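Local coordinates for protein beta-2-microglobulin (Ctenopharyngodon idella, PDB 6LBE) that probably serves as the light chain of fish MHC class I molecules, pairing with the heavy chain to support peptide presentation, at residues L40-V45 with E77-R82; P6-Y11 with K91-E96. One frame throughout, in Å; residues are numbered along the deposited sequence.

In the fold
Interactions 1 and 2 lie in one immunoglobulin C1-set beta sandwich, their centres about 10 Å apart. Along the chain the order is 6-11, 40-45, 77-82, 91-96, so interaction 1 is nested inside the loop that interaction 2 closes. Interaction 1 pairs neighbouring strands within one sheet. Interaction 2 joins that sheet, through 91-96, to strand 7-12 of the other sheet. They meet directly: C81 O lies 2.7 Å from Y93 N and Y79 O lies 2.8 Å from W95 N, both probable hydrogen bonds. Strand 79-85, carrying most of 77-82, pairs laterally with 36-42 and 91-94, so interaction 1 borders the strand through which interaction 2 packs across, and the C26-C81 disulfide ties the sheets together nearby.

Interaction 1: residues L40-V45 with E77-R82; sequences LLKNGV and EEYTCR
L41 and T80 form the antiparallel hydrogen-bonded pair of this contact: L41 N donates to T80 O (2.8 Å, 161° at the hydrogen), and T80 N returns a more bent bond to L41 O. L40-C81 and K42-Y79 flank it as non-hydrogen-bonded pairs, and L40 CD2 packs on C81 CB at 3.6 Å. On the T80 face, L41 crosses R82 at about a right angle, with CD1 against R82 CG (3.6 Å) and CD2 above the centre of the guanidinium plane. On the other face, K42 runs alongside the Y79 ring, CB lying 3.5 Å from Y79 CE1.

N43 prolongs the pairing past the strand end. Its N bonds E78 O at 2.7 Å; in return E78 N reaches N43 OD1 from 41° above the amide carbonyl plane. N43 CG lies beside its own backbone N (chi1 -65°), which brings the amide back over E78. A water links G44 N to E78 O. N43-G44 occupies the corner of the type I' turn K42-V45, a classic Asn-Gly hairpin turn leading into strand 45-46.

Further out, L40 packs on L24 and V69 of the opposing sheet, while strand 91-94 flanks strand 79-85.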
loop_
_atom_site.group_PDB
_atom_site.type_symbol
_atom_site.label_atom_id
_atom_site.label_comp_id
_atom_site.label_asym_id
_atom_site.label_seq_id
_atom_site.Cartn_x
_atom_site.Cartn_y
_atom_site.Cartn_z
ATOM N N LEU B 40 15.122 -9.643 5.853
ATOM C CA LEU B 40 16.165 -9.302 4.899
ATOM C C LEU B 40 17.503 -9.789 5.439
ATOM O O LEU B 40 17.815 -9.575 6.620
ATOM C CB LEU B 40 16.201 -7.788 4.649
ATOM C CG LEU B 40 14.967 -7.237 3.916
ATOM C CD1 LEU B 40 15.031 -5.720 3.792
ATOM C CD2 LEU B 40 14.778 -7.889 2.545
ATOM N N LEU B 41 18.293 -10.442 4.580
ATOM C CA LEU B 41 19.550 -11.041 5.002
ATOM C C LEU B 41 20.681 -10.666 4.054
ATOM O O LEU B 41 20.459 -10.364 2.879
ATOM C CB LEU B 41 19.435 -12.557 5.089
ATOM C CG LEU B 41 18.251 -13.084 5.905
ATOM C CD1 LEU B 41 17.039 -13.313 5.028
ATOM C CD2 LEU B 41 18.625 -14.374 6.649
ATOM N N LYS B 42 21.902 -10.676 4.597
ATOM C CA LYS B 42 23.140 -10.555 3.829
ATOM C C LYS B 42 23.895 -11.863 3.980
ATOM O O LYS B 42 24.358 -12.193 5.077
ATOM C CB LYS B 42 23.994 -9.382 4.297
ATOM C CG LYS B 42 25.379 -9.357 3.663
ATOM C CD LYS B 42 26.087 -8.013 3.878
ATOM C CE LYS B 42 26.741 -7.922 5.257
ATOM N NZ LYS B 42 28.134 -8.445 5.302
ATOM N N ASN B 43 23.999 -12.612 2.885
ATOM C CA ASN B 43 24.663 -13.911 2.888
ATOM C C ASN B 43 24.050 -14.832 3.939
ATOM O O ASN B 43 24.750 -15.522 4.676
ATOM C CB ASN B 43 26.169 -13.771 3.105
ATOM C CG ASN B 43 26.864 -13.035 1.972
ATOM O OD1 ASN B 43 26.572 -13.246 0.788
ATOM N ND2 ASN B 43 27.795 -12.158 2.335
ATOM N N GLY B 44 22.729 -14.838 4.013
ATOM C CA GLY B 44 22.029 -15.700 4.942
ATOM C C GLY B 44 22.008 -15.221 6.375
ATOM O O GLY B 44 21.491 -15.938 7.237
ATOM N N VAL B 45 22.549 -14.040 6.664
ATOM C CA VAL B 45 22.577 -13.500 8.016
ATOM C C VAL B 45 21.677 -12.288 8.056
ATOM O O VAL B 45 21.888 -11.336 7.296
ATOM C CB VAL B 45 23.992 -13.125 8.461
ATOM C CG1 VAL B 45 23.912 -12.331 9.764
ATOM C CG2 VAL B 45 24.845 -14.384 8.598
ATOM N N GLU B 77 28.369 -10.243 -2.657
ATOM C CA GLU B 77 27.427 -10.327 -1.554
ATOM C C GLU B 77 26.060 -10.747 -2.088
ATOM O O GLU B 77 25.647 -10.345 -3.178
ATOM C CB GLU B 77 27.332 -8.996 -0.809
ATOM C CG GLU B 77 28.502 -8.730 0.120
ATOM C CD GLU B 77 28.511 -7.314 0.669
ATOM O OE1 GLU B 77 27.922 -6.411 0.028
ATOM O OE2 GLU B 77 29.114 -7.096 1.744
ATOM N N GLU B 78 25.376 -11.601 -1.339
ATOM C CA GLU B 78 24.071 -12.099 -1.749
ATOM C C GLU B 78 23.050 -11.545 -0.766
ATOM O O GLU B 78 23.084 -11.867 0.431
ATOM C CB GLU B 78 24.050 -13.630 -1.830
ATOM C CG GLU B 78 22.658 -14.257 -1.963
ATOM C CD GLU B 78 22.634 -15.497 -2.874
ATOM O OE1 GLU B 78 22.548 -16.636 -2.378
ATOM O OE2 GLU B 78 22.699 -15.327 -4.114
ATOM N N TYR B 79 22.173 -10.675 -1.271
ATOM C CA TYR B 79 21.109 -10.083 -0.477
ATOM C C TYR B 79 19.802 -10.786 -0.779
ATOM O O TYR B 79 19.519 -11.155 -1.925
ATOM C CB TYR B 79 20.988 -8.579 -0.727
ATOM C CG TYR B 79 22.156 -7.856 -0.116
ATOM C CD1 TYR B 79 22.219 -7.641 1.262
ATOM C CD2 TYR B 79 23.224 -7.446 -0.896
ATOM C CE1 TYR B 79 23.296 -7.001 1.835
ATOM C CE2 TYR B 79 24.310 -6.814 -0.334
ATOM C CZ TYR B 79 24.338 -6.589 1.034
ATOM O OH TYR B 79 25.414 -5.944 1.590
ATOM N N THR B 80 18.999 -10.955 0.261
ATOM C CA THR B 80 17.935 -11.938 0.224
ATOM C C THR B 80 16.770 -11.426 1.051
ATOM O O THR B 80 16.960 -10.809 2.101
ATOM C CB THR B 80 18.465 -13.300 0.733
ATOM O OG1 THR B 80 19.177 -13.958 -0.326
ATOM C CG2 THR B 80 17.368 -14.194 1.229
ATOM N N CYS B 81 15.576 -11.638 0.536
ATOM C CA CYS B 81 14.359 -11.496 1.297
ATOM C C CYS B 81 13.792 -12.891 1.491
ATOM O O CYS B 81 13.637 -13.632 0.515
ATOM C CB CYS B 81 13.367 -10.593 0.571
ATOM S SG CYS B 81 11.887 -10.331 1.528
ATOM N N ARG B 82 13.520 -13.258 2.743
ATOM C CA ARG B 82 12.936 -14.545 3.091
ATOM C C ARG B 82 11.544 -14.332 3.651
ATOM O O ARG B 82 11.367 -13.561 4.602
ATOM C CB ARG B 82 13.784 -15.274 4.125
ATOM C CG ARG B 82 15.043 -15.927 3.585
ATOM C CD ARG B 82 15.739 -16.700 4.687
ATOM N NE ARG B 82 17.071 -17.147 4.308
ATOM C CZ ARG B 82 17.864 -17.834 5.127
ATOM N NH1 ARG B 82 17.433 -18.132 6.346
ATOM N NH2 ARG B 82 19.073 -18.222 4.738
HETATM O O HOH W 1 21.380 -13.763 1.741
#

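Interaction 2: residues P6-Y11 with K91-E96; sequences PKVQVY and KSYTWE
V10 and W95 mark the nearest approach of the two backbones, with V10 CA and W95 CA 5.4 Å apart. The segments run in roughly the same direction but belong to different sheets of the sandwich, joined here by mainly apolar side chains. V8 and V10, alternate residues of strand 7-11, both direct their side chains toward 91-96.

V8 sits squarely on the Y93 ring: its CB stands 3.7 Å from the ring centroid and 5° off the normal, a CH-pi contact. Both methyls spread over the same face, CG1 toward Y93 CD1 (3.5 Å) and CG2 toward Y93 CE1 (3.9 Å). Chi1 (-57°) sets Y93 CG beside its backbone N and chi2 (81°) turns the ring so that one face meets V8. Within the same segment K91 NZ donates to Y93 OH at 3.3 Å.

V10 divides its branches between two partners. CG2 meets Y93 CB at 3.8 Å, whereas CG1 touches W95 CB at 3.7 Å. The indole turns the edge carrying CD1 and NE1 to the backbone of Y11, with Y11 CA in the ring plane, 3.6 Å from W95 NE1.

Y11 OH bonds the backbone of another protein chain, consistent with pairing to a heavy chain. Strand 22-29 borders strand 7-12 in one sheet, and strand 79-85 borders 91-94 in the other, lending V83 and C81 to the packing around V8 and V10.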
loop_
_atom_site.group_PDB
_atom_site.type_symbol
_atom_site.label_atom_id
_atom_site.label_comp_id
_atom_site.label_asym_id
_atom_site.label_seq_id
_atom_site.Cartn_x
_atom_site.Cartn_y
_atom_site.Cartn_z
ATOM N N PRO B 6 2.069 -15.444 -1.315
ATOM C CA PRO B 6 2.650 -14.100 -1.395
ATOM C C PRO B 6 3.399 -13.883 -2.703
ATOM O O PRO B 6 4.221 -14.711 -3.120
ATOM C CB PRO B 6 3.601 -14.052 -0.193
ATOM C CG PRO B 6 3.953 -15.491 0.061
ATOM C CD PRO B 6 2.696 -16.265 -0.265
ATOM N N LYS B 7 3.088 -12.760 -3.353
ATOM C CA LYS B 7 3.947 -12.179 -4.380
ATOM C C LYS B 7 5.039 -11.371 -3.691
ATOM O O LYS B 7 4.756 -10.622 -2.756
ATOM C CB LYS B 7 3.115 -11.294 -5.297
ATOM C CG LYS B 7 3.871 -10.517 -6.340
ATOM C CD LYS B 7 2.899 -10.133 -7.444
ATOM C CE LYS B 7 3.168 -8.762 -8.023
ATOM N NZ LYS B 7 1.882 -8.280 -8.616
ATOM N N VAL B 8 6.289 -11.544 -4.110
ATOM C CA VAL B 8 7.415 -10.947 -3.391
ATOM C C VAL B 8 8.332 -10.224 -4.373
ATOM O O VAL B 8 8.700 -10.779 -5.414
ATOM C CB VAL B 8 8.191 -12.003 -2.578
ATOM C CG1 VAL B 8 9.500 -11.458 -2.096
ATOM C CG2 VAL B 8 7.365 -12.423 -1.390
ATOM N N GLN B 9 8.687 -8.979 -4.046
ATOM C CA GLN B 9 9.526 -8.149 -4.902
ATOM C C GLN B 9 10.643 -7.536 -4.075
ATOM O O GLN B 9 10.374 -6.797 -3.124
ATOM C CB GLN B 9 8.703 -7.058 -5.581
ATOM C CG GLN B 9 7.854 -7.588 -6.709
ATOM C CD GLN B 9 6.848 -6.577 -7.217
ATOM O OE1 GLN B 9 5.726 -6.487 -6.701
ATOM N NE2 GLN B 9 7.225 -5.832 -8.241
ATOM N N VAL B 10 11.887 -7.851 -4.436
ATOM C CA VAL B 10 13.083 -7.337 -3.775
ATOM C C VAL B 10 13.746 -6.328 -4.702
ATOM O O VAL B 10 14.048 -6.641 -5.860
ATOM C CB VAL B 10 14.071 -8.466 -3.429
ATOM C CG1 VAL B 10 15.019 -8.022 -2.317
ATOM C CG2 VAL B 10 13.340 -9.752 -3.078
ATOM N N TYR B 11 13.991 -5.129 -4.188
ATOM C CA TYR B 11 14.627 -4.077 -4.970
ATOM C C TYR B 11 15.328 -3.113 -4.025
ATOM O O TYR B 11 15.148 -3.163 -2.802
ATOM C CB TYR B 11 13.615 -3.323 -5.835
ATOM C CG TYR B 11 12.383 -2.835 -5.100
ATOM C CD1 TYR B 11 11.301 -3.683 -4.880
ATOM C CD2 TYR B 11 12.292 -1.527 -4.634
ATOM C CE1 TYR B 11 10.157 -3.243 -4.222
ATOM C CE2 TYR B 11 11.154 -1.073 -3.964
ATOM C CZ TYR B 11 10.086 -1.939 -3.769
ATOM O OH TYR B 11 8.948 -1.508 -3.130
ATOM N N LYS B 91 10.343 -19.137 2.156
ATOM C CA LYS B 91 10.761 -18.974 0.775
ATOM C C LYS B 91 11.659 -17.751 0.632
ATOM O O LYS B 91 11.416 -16.707 1.245
ATOM C CB LYS B 91 9.536 -18.914 -0.132
ATOM C CG LYS B 91 8.715 -20.213 0.006
ATOM C CD LYS B 91 7.457 -20.254 -0.859
ATOM C CE LYS B 91 7.778 -20.661 -2.303
ATOM N NZ LYS B 91 8.680 -19.697 -3.038
ATOM N N SER B 92 12.729 -17.912 -0.144
ATOM C CA SER B 92 13.813 -16.948 -0.229
ATOM C C SER B 92 13.901 -16.380 -1.639
ATOM O O SER B 92 13.808 -17.117 -2.618
ATOM C CB SER B 92 15.138 -17.596 0.157
ATOM O OG SER B 92 16.242 -16.859 -0.338
ATOM N N TYR B 93 14.105 -15.066 -1.726
ATOM C CA TYR B 93 14.085 -14.317 -2.979
ATOM C C TYR B 93 15.313 -13.427 -3.005
ATOM O O TYR B 93 15.520 -12.636 -2.080
ATOM C CB TYR B 93 12.809 -13.470 -3.103
ATOM C CG TYR B 93 11.531 -14.272 -3.011
ATOM C CD1 TYR B 93 11.003 -14.653 -1.767
ATOM C CD2 TYR B 93 10.856 -14.662 -4.159
ATOM C CE1 TYR B 93 9.840 -15.396 -1.681
ATOM C CE2 TYR B 93 9.685 -15.391 -4.073
ATOM C CZ TYR B 93 9.190 -15.758 -2.840
ATOM O OH TYR B 93 8.032 -16.493 -2.779
ATOM N N THR B 94 16.113 -13.543 -4.064
ATOM C CA THR B 94 17.444 -12.942 -4.116
ATOM C C THR B 94 17.416 -11.584 -4.815
ATOM O O THR B 94 16.923 -11.456 -5.938
ATOM C CB THR B 94 18.416 -13.882 -4.827
ATOM O OG1 THR B 94 18.387 -15.160 -4.176
ATOM C CG2 THR B 94 19.825 -13.330 -4.769
ATOM N N TRP B 95 17.956 -10.574 -4.156
ATOM C CA TRP B 95 17.996 -9.263 -4.777
ATOM C C TRP B 95 18.924 -9.285 -5.988
ATOM O O TRP B 95 20.097 -9.676 -5.888
ATOM C CB TRP B 95 18.446 -8.216 -3.777
ATOM C CG TRP B 95 18.618 -6.854 -4.380
ATOM C CD1 TRP B 95 17.626 -5.992 -4.778
ATOM C CD2 TRP B 95 19.858 -6.193 -4.648
ATOM N NE1 TRP B 95 18.180 -4.839 -5.278
ATOM C CE2 TRP B 95 19.547 -4.935 -5.209
ATOM C CE3 TRP B 95 21.201 -6.541 -4.468
ATOM C CZ2 TRP B 95 20.537 -4.023 -5.590
ATOM C CZ3 TRP B 95 22.174 -5.644 -4.846
ATOM C CH2 TRP B 95 21.839 -4.396 -5.406
ATOM N N GLU B 96 18.380 -8.873 -7.139
ATOM C CA GLU B 96 19.145 -8.745 -8.362
ATOM C C GLU B 96 19.228 -7.280 -8.765
ATOM O O GLU B 96 18.194 -6.671 -9.085
ATOM C CB GLU B 96 18.502 -9.570 -9.471
ATOM C CG GLU B 96 18.476 -11.049 -9.214
ATOM C CD GLU B 96 19.866 -11.670 -9.138
ATOM O OE1 GLU B 96 20.872 -10.981 -9.444
ATOM O OE2 GLU B 96 19.941 -12.870 -8.773
#